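Local coordinates for IPT/TIG domain-containing protein (Bacteroides thetaiotaomicron, PDB 3TC9) that probably serves as an auxiliary nutrient-binding protein, joining an immunoglobulin-like domain to a six-bladed beta-propeller, though its ligand and any hydrolase activity remain uncertain, at residues 297-301 against 302-306; 265-268 against 269-273. All blocks are in the same frame, centred on the assembly; numbering follows the deposited sequence.

Interaction 1: residues 297-301 against 302-306; sequences SDYDW and KTKRL
Asp300 reaches across the turn from the end of strand 293-300 to meet Lys302 and Thr303. Its CB rests against Thr303 OG1 at 3.3 Å, and CG lies as close to the same hydroxyl oxygen. From there the carboxylate divides its work. OD1 accepts a hydrogen bond from Lys302 N (3.2 Å), which arrives on the anti side and 27° out of the carboxylate plane, and a weak one from Thr303 N. OD2 instead packs against Thr303 CG2 and takes a hydrogen bond from a water that is also hydrogen-bonded to Thr303 OG1, 2.8 Å away. With CG anti to the backbone N (chi1 -173°), the carboxylate is carried over the turn, where its negative charge probably helps to hold the two amides.

The backbone completes a G1 beta bulge, in which Lys304 and Arg305 both face Asp300. This bulge closes the hairpin between strands 293-300 and 305-312, the two last strands of a four-stranded antiparallel propeller blade. Asp300 N gives a nearly straight bond to Arg305 O (2.8 Å), while Asp300 O receives Arg305 N and, weakly, Lys304 N.

Tyr299 and Leu306 form the neighbouring non-hydrogen-bonded pair. The phenol lies along the backbone of Lys304 and Arg305, with Tyr299 OH 3.2 Å from Lys304 CA, and that hydroxyl is hydrogen-bonded beyond the hairpin to Glu239 and Asn237. Deeper in the blade, Leu306 CD2 sits 3.4 Å from Ser297 OG, whose hydrogen-bond partner is the carbonyl oxygen of Thr307.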
ATOM      1  N   SER B 297      11.853 -23.092   6.464  1.00 38.66           N
ATOM      2  CA  SER B 297      12.797 -23.848   5.638  1.00 39.29           C
ATOM      3  C   SER B 297      13.271 -22.935   4.514  1.00 45.40           C
ATOM      4  O   SER B 297      12.485 -22.556   3.643  1.00 44.15           O
ATOM      5  CB  SER B 297      12.149 -25.116   5.099  1.00 41.42           C
ATOM      6  OG  SER B 297      12.998 -25.731   4.148  1.00 50.13           O
ATOM      7  N   ASP B 298      14.540 -22.536   4.562  1.00 44.81           N
ATOM      8  CA  ASP B 298      15.118 -21.659   3.547  1.00 44.82           C
ATOM      9  C   ASP B 298      15.295 -22.415   2.238  1.00 48.04           C
ATOM     10  O   ASP B 298      15.621 -23.604   2.237  1.00 48.29           O
ATOM     11  CB  ASP B 298      16.455 -21.055   4.018  1.00 47.77           C
ATOM     12  CG  ASP B 298      16.317 -19.973   5.080  1.00 59.30           C
ATOM     13  OD1 ASP B 298      15.238 -19.307   5.130  1.00 56.55           O
ATOM     14  OD2 ASP B 298      17.293 -19.767   5.847  1.00 63.35           O
ATOM     15  N   TYR B 299      15.044 -21.723   1.124  1.00 43.13           N
ATOM     16  CA  TYR B 299      15.194 -22.307  -0.197  1.00 42.76           C
ATOM     17  C   TYR B 299      16.621 -22.121  -0.717  1.00 47.51           C
ATOM     18  O   TYR B 299      17.134 -21.001  -0.697  1.00 46.98           O
ATOM     19  CB  TYR B 299      14.193 -21.679  -1.160  1.00 42.74           C
ATOM     20  CG  TYR B 299      14.088 -22.407  -2.474  1.00 43.80           C
ATOM     21  CD1 TYR B 299      13.421 -23.625  -2.565  1.00 44.86           C
ATOM     22  CD2 TYR B 299      14.603 -21.855  -3.641  1.00 45.90           C
ATOM     23  CE1 TYR B 299      13.271 -24.277  -3.781  1.00 44.66           C
ATOM     24  CE2 TYR B 299      14.483 -22.511  -4.864  1.00 47.94           C
ATOM     25  CZ  TYR B 299      13.806 -23.717  -4.929  1.00 51.16           C
ATOM     26  OH  TYR B 299      13.639 -24.346  -6.126  1.00 47.18           O
ATOM     27  N   ASP B 300      17.257 -23.215  -1.171  1.00 46.02           N
ATOM     28  CA  ASP B 300      18.593 -23.174  -1.786  1.00 47.64           C
ATOM     29  C   ASP B 300      18.375 -23.030  -3.298  1.00 51.66           C
ATOM     30  O   ASP B 300      17.932 -23.970  -3.962  1.00 50.73           O
ATOM     31  CB  ASP B 300      19.406 -24.436  -1.417  1.00 50.30           C
ATOM     32  CG  ASP B 300      20.874 -24.455  -1.839  1.00 58.12           C
ATOM     33  OD1 ASP B 300      21.254 -23.670  -2.757  1.00 58.82           O
ATOM     34  OD2 ASP B 300      21.641 -25.274  -1.276  1.00 61.16           O
ATOM     35  N   TRP B 301      18.624 -21.825  -3.820  1.00 49.20           N
ATOM     36  CA  TRP B 301      18.385 -21.512  -5.229  1.00 50.54           C
ATOM     37  C   TRP B 301      19.330 -22.255  -6.165  1.00 59.19           C
ATOM     38  O   TRP B 301      18.968 -22.508  -7.315  1.00 61.51           O
ATOM     39  CB  TRP B 301      18.462 -19.996  -5.458  1.00 48.64           C
ATOM     40  CG  TRP B 301      17.309 -19.258  -4.833  1.00 47.79           C
ATOM     41  CD1 TRP B 301      17.259 -18.736  -3.573  1.00 49.73           C
ATOM     42  CD2 TRP B 301      16.017 -19.015  -5.420  1.00 46.76           C
ATOM     43  NE1 TRP B 301      16.040 -18.130  -3.359  1.00 48.18           N
ATOM     44  CE2 TRP B 301      15.259 -18.286  -4.476  1.00 49.14           C
ATOM     45  CE3 TRP B 301      15.440 -19.310  -6.670  1.00 48.12           C
ATOM     46  CZ2 TRP B 301      13.962 -17.845  -4.740  1.00 46.88           C
ATOM     47  CZ3 TRP B 301      14.145 -18.884  -6.925  1.00 48.67           C
ATOM     48  CH2 TRP B 301      13.422 -18.158  -5.968  1.00 48.14           C
ATOM     49  N   LYS B 302      20.501 -22.647  -5.664  1.00 57.01           N
ATOM     50  CA  LYS B 302      21.488 -23.374  -6.445  1.00 58.33           C
ATOM     51  C   LYS B 302      21.107 -24.844  -6.632  1.00 61.70           C
ATOM     52  O   LYS B 302      21.340 -25.403  -7.705  1.00 62.91           O
ATOM     53  CB  LYS B 302      22.863 -23.264  -5.781  1.00 62.44           C
ATOM     54  CG  LYS B 302      23.604 -21.977  -6.114  1.00 83.13           C
ATOM     55  CD  LYS B 302      25.141 -22.200  -6.137  1.00 96.44           C
ATOM     56  CE  LYS B 302      25.689 -22.654  -7.493  1.00108.58           C
ATOM     57  NZ  LYS B 302      26.725 -23.721  -7.372  1.00113.52           N
ATOM     58  N   THR B 303      20.558 -25.481  -5.596  1.00 56.76           N
ATOM     59  CA  THR B 303      20.177 -26.895  -5.665  1.00 56.19           C
ATOM     60  C   THR B 303      18.682 -27.040  -5.995  1.00 60.63           C
ATOM     61  O   THR B 303      18.210 -28.155  -6.240  1.00 61.46           O
ATOM     62  CB  THR B 303      20.533 -27.605  -4.363  1.00 54.71           C
ATOM     63  OG1 THR B 303      19.708 -27.085  -3.327  1.00 55.20           O
ATOM     64  CG2 THR B 303      22.006 -27.451  -3.994  1.00 51.34           C
ATOM     65  N   LYS B 304      17.948 -25.904  -6.008  1.00 55.64           N
ATOM     66  CA  LYS B 304      16.508 -25.808  -6.273  1.00 53.47           C
ATOM     67  C   LYS B 304      15.748 -26.725  -5.285  1.00 53.21           C
ATOM     68  O   LYS B 304      14.875 -27.491  -5.689  1.00 50.45           O
ATOM     69  CB  LYS B 304      16.173 -26.103  -7.757  1.00 56.42           C
ATOM     70  CG  LYS B 304      16.748 -25.048  -8.697  1.00 63.72           C
ATOM     71  CD  LYS B 304      16.302 -25.199 -10.136  1.00 72.51           C
ATOM     72  CE  LYS B 304      17.052 -24.234 -11.024  1.00 82.85           C
ATOM     73  NZ  LYS B 304      16.395 -24.072 -12.347  1.00 93.66           N
ATOM     74  N   ARG B 305      16.116 -26.635  -3.975  1.00 49.40           N
ATOM     75  CA  ARG B 305      15.536 -27.429  -2.884  1.00 49.10           C
ATOM     76  C   ARG B 305      15.338 -26.662  -1.599  1.00 52.20           C
ATOM     77  O   ARG B 305      16.136 -25.778  -1.259  1.00 52.08           O
ATOM     78  CB  ARG B 305      16.452 -28.605  -2.534  1.00 54.18           C
ATOM     79  CG  ARG B 305      16.415 -29.779  -3.490  1.00 65.26           C
ATOM     80  CD  ARG B 305      17.622 -30.647  -3.250  1.00 65.61           C
ATOM     81  NE  ARG B 305      17.709 -31.740  -4.216  1.00 76.68           N
ATOM     82  CZ  ARG B 305      18.193 -32.946  -3.936  1.00 90.06           C
ATOM     83  NH1 ARG B 305      18.616 -33.233  -2.709  1.00 67.17           N
ATOM     84  NH2 ARG B 305      18.250 -33.879  -4.878  1.00 83.92           N
ATOM     85  N   LEU B 306      14.313 -27.070  -0.830  1.00 47.49           N
ATOM     86  CA  LEU B 306      14.098 -26.591   0.517  1.00 45.52           C
ATOM     87  C   LEU B 306      15.215 -27.188   1.372  1.00 51.64           C
ATOM     88  O   LEU B 306      15.718 -28.273   1.048  1.00 52.89           O
ATOM     89  CB  LEU B 306      12.716 -27.027   1.017  1.00 44.59           C
ATOM     90  CG  LEU B 306      11.529 -26.151   0.626  1.00 47.20           C
ATOM     91  CD1 LEU B 306      10.231 -26.767   1.118  1.00 46.64           C
ATOM     92  CD2 LEU B 306      11.680 -24.747   1.164  1.00 47.35           C
TER
HETATM   93  O   HOH W   1      20.304 -28.209  -0.805  1.00 52.53           O

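Interaction 2: residues 265-268 against 269-273; sequences TIQD and SGWEF
One face of the Trp271 indole is covered by Gln267 N and CB and by Asp268 N, with Gln267 CB standing 3.5 Å above the plane toward the rim and Asp268 N on the same face, also near the rim. The Gln267 amide reaches the six-membered ring at Trp271 CZ2, its plane turned 43° from the indole. Asp268 runs alongside, its CB 3.7 Å from Trp271 CZ3 and its carboxylate nearly perpendicular to the ring, while Asp268 O approaches Trp271 CE3 at 3.4 Å. At the pyrrole end, Ile266 CG2 touches Trp271 NE1 and CD1 obliquely.

The Phe273 ring receives Ile266 CG1 over a face, a CH-pi contact 3.9 Å from the ring centroid. The branches of Ile266 thus serve different rings: CG2, anti to the backbone N, turns to the indole, and CG1, beside that N (chi1 -58°), turns to the phenyl.

These residues belong to the loop that passes from strand 260-265, the last of one propeller blade, to strand 273-277, the first of the next. Val250 of the earlier blade and Ile286 of the later one both touch Ile266 and Phe273. Were Trp271 exchanged for an alanine, Gln267 and Ile266 would probably lose the surface they pack on, and Tyr293 OH its indole N-H partner. The two halves of the loop meet mainly through van der Waals and CH-pi contacts, so their fit depends on shape, while the one polar group of the indole is satisfied from strand 293-300.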
ATOM      1  N   THR B 265      13.454 -35.226   7.166  1.00 57.04           N
ATOM      2  CA  THR B 265      12.474 -35.538   8.205  1.00 55.97           C
ATOM      3  C   THR B 265      12.413 -34.278   9.110  1.00 55.90           C
ATOM      4  O   THR B 265      13.457 -33.636   9.311  1.00 55.45           O
ATOM      5  CB  THR B 265      12.949 -36.857   8.891  1.00 65.46           C
ATOM      6  OG1 THR B 265      12.183 -37.951   8.395  1.00 63.61           O
ATOM      7  CG2 THR B 265      12.931 -36.816  10.418  1.00 64.67           C
ATOM      8  N   ILE B 266      11.224 -33.911   9.635  1.00 48.78           N
ATOM      9  CA  ILE B 266      11.110 -32.730  10.502  1.00 46.51           C
ATOM     10  C   ILE B 266      11.628 -33.055  11.915  1.00 53.38           C
ATOM     11  O   ILE B 266      12.514 -32.347  12.405  1.00 54.79           O
ATOM     12  CB  ILE B 266       9.665 -32.126  10.551  1.00 47.01           C
ATOM     13  CG1 ILE B 266       9.135 -31.712   9.138  1.00 45.44           C
ATOM     14  CG2 ILE B 266       9.560 -30.956  11.567  1.00 44.83           C
ATOM     15  CD1 ILE B 266      10.031 -30.813   8.256  1.00 51.87           C
ATOM     16  N   GLN B 267      11.052 -34.086  12.577  1.00 48.28           N
ATOM     17  CA  GLN B 267      11.404 -34.471  13.940  1.00 47.32           C
ATOM     18  C   GLN B 267      11.049 -35.957  14.178  1.00 52.49           C
ATOM     19  O   GLN B 267      11.801 -36.839  13.775  1.00 53.46           O
ATOM     20  CB  GLN B 267      10.678 -33.537  14.947  1.00 47.46           C
ATOM     21  CG  GLN B 267      11.113 -33.666  16.411  1.00 48.70           C
ATOM     22  CD  GLN B 267      10.697 -32.500  17.291  1.00 67.28           C
ATOM     23  OE1 GLN B 267      10.701 -31.329  16.891  1.00 63.34           O
ATOM     24  NE2 GLN B 267      10.364 -32.788  18.543  1.00 59.04           N
ATOM     25  N   ASP B 268       9.881 -36.227  14.771  1.00 49.85           N
ATOM     26  CA  ASP B 268       9.456 -37.572  15.127  1.00 50.30           C
ATOM     27  C   ASP B 268       8.291 -38.104  14.261  1.00 54.18           C
ATOM     28  O   ASP B 268       7.858 -37.453  13.307  1.00 53.11           O
ATOM     29  CB  ASP B 268       9.078 -37.602  16.616  1.00 51.75           C
ATOM     30  CG  ASP B 268      10.130 -37.009  17.548  1.00 57.96           C
ATOM     31  OD1 ASP B 268      11.332 -37.314  17.367  1.00 56.88           O
ATOM     32  OD2 ASP B 268       9.748 -36.267  18.475  1.00 65.18           O
ATOM     33  N   SER B 269       7.845 -39.335  14.573  1.00 51.82           N
ATOM     34  CA  SER B 269       6.752 -40.048  13.914  1.00 51.57           C
ATOM     35  C   SER B 269       5.414 -39.349  14.164  1.00 52.73           C
ATOM     36  O   SER B 269       5.245 -38.726  15.215  1.00 51.27           O
ATOM     37  CB  SER B 269       6.694 -41.500  14.390  1.00 55.73           C
ATOM     38  OG  SER B 269       7.173 -41.717  15.711  1.00 68.73           O
ATOM     39  N   GLY B 270       4.497 -39.455  13.202  1.00 48.27           N
ATOM     40  CA  GLY B 270       3.167 -38.859  13.280  1.00 47.49           C
ATOM     41  C   GLY B 270       3.189 -37.349  13.284  1.00 50.42           C
ATOM     42  O   GLY B 270       2.676 -36.724  14.211  1.00 49.78           O
ATOM     43  N   TRP B 271       3.822 -36.760  12.261  1.00 46.34           N
ATOM     44  CA  TRP B 271       3.973 -35.316  12.080  1.00 43.52           C
ATOM     45  C   TRP B 271       3.072 -34.851  10.929  1.00 44.73           C
ATOM     46  O   TRP B 271       3.365 -35.092   9.755  1.00 44.12           O
ATOM     47  CB  TRP B 271       5.452 -34.958  11.825  1.00 40.90           C
ATOM     48  CG  TRP B 271       6.065 -34.019  12.820  1.00 40.73           C
ATOM     49  CD1 TRP B 271       6.620 -32.801  12.555  1.00 42.51           C
ATOM     50  CD2 TRP B 271       6.246 -34.244  14.229  1.00 40.80           C
ATOM     51  NE1 TRP B 271       7.136 -32.252  13.709  1.00 40.65           N
ATOM     52  CE2 TRP B 271       6.913 -33.113  14.753  1.00 43.23           C
ATOM     53  CE3 TRP B 271       5.912 -35.299  15.104  1.00 42.97           C
ATOM     54  CZ2 TRP B 271       7.256 -33.006  16.110  1.00 43.06           C
ATOM     55  CZ3 TRP B 271       6.251 -35.192  16.450  1.00 44.20           C
ATOM     56  CH2 TRP B 271       6.916 -34.060  16.940  1.00 44.23           C
ATOM     57  N   GLU B 272       1.941 -34.246  11.295  1.00 38.75           N
ATOM     58  CA  GLU B 272       0.939 -33.728  10.373  1.00 37.80           C
ATOM     59  C   GLU B 272       1.277 -32.292  10.045  1.00 41.79           C
ATOM     60  O   GLU B 272       1.204 -31.437  10.933  1.00 41.60           O
ATOM     61  CB  GLU B 272      -0.474 -33.850  10.980  1.00 38.30           C
ATOM     62  CG  GLU B 272      -1.585 -33.310  10.088  1.00 42.47           C
ATOM     63  CD  GLU B 272      -2.985 -33.293  10.678  1.00 57.35           C
ATOM     64  OE1 GLU B 272      -3.129 -33.480  11.908  1.00 51.02           O
ATOM     65  OE2 GLU B 272      -3.945 -33.071   9.907  1.00 54.82           O
ATOM     66  N   PHE B 273       1.693 -32.018   8.789  1.00 39.26           N
ATOM     67  CA  PHE B 273       2.060 -30.648   8.436  1.00 38.03           C
ATOM     68  C   PHE B 273       1.842 -30.285   6.960  1.00 42.51           C
ATOM     69  O   PHE B 273       1.792 -31.165   6.099  1.00 42.07           O
ATOM     70  CB  PHE B 273       3.541 -30.351   8.811  1.00 38.80           C
ATOM     71  CG  PHE B 273       4.603 -31.175   8.117  1.00 40.76           C
ATOM     72  CD1 PHE B 273       5.165 -30.746   6.911  1.00 43.59           C
ATOM     73  CD2 PHE B 273       5.072 -32.359   8.684  1.00 42.55           C
ATOM     74  CE1 PHE B 273       6.166 -31.505   6.271  1.00 44.70           C
ATOM     75  CE2 PHE B 273       6.056 -33.128   8.038  1.00 45.77           C
ATOM     76  CZ  PHE B 273       6.611 -32.686   6.845  1.00 43.62           C
TER

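Overall arrangement
Interactions 1 and 2 lie in series along the chain, their centres 20 Å apart and their nearest atoms about 7 Å apart, without touching. Both bear on the blade formed by strands 273-277, 283-288, 293-300 and 305-312: 265-273 leads into its first strand from the preceding blade, whereas 297-306 turns between its last two. Each is partly buried. Interaction 1 has an exposed turn organised by backbone bonds, a carboxylate and a water, with buried side chains at its inner end; interaction 2 places two buried aromatic rings against aliphatic and backbone atoms. Strand 293-300 connects them, since Tyr293 and Leu295 near its start pack on Ile266.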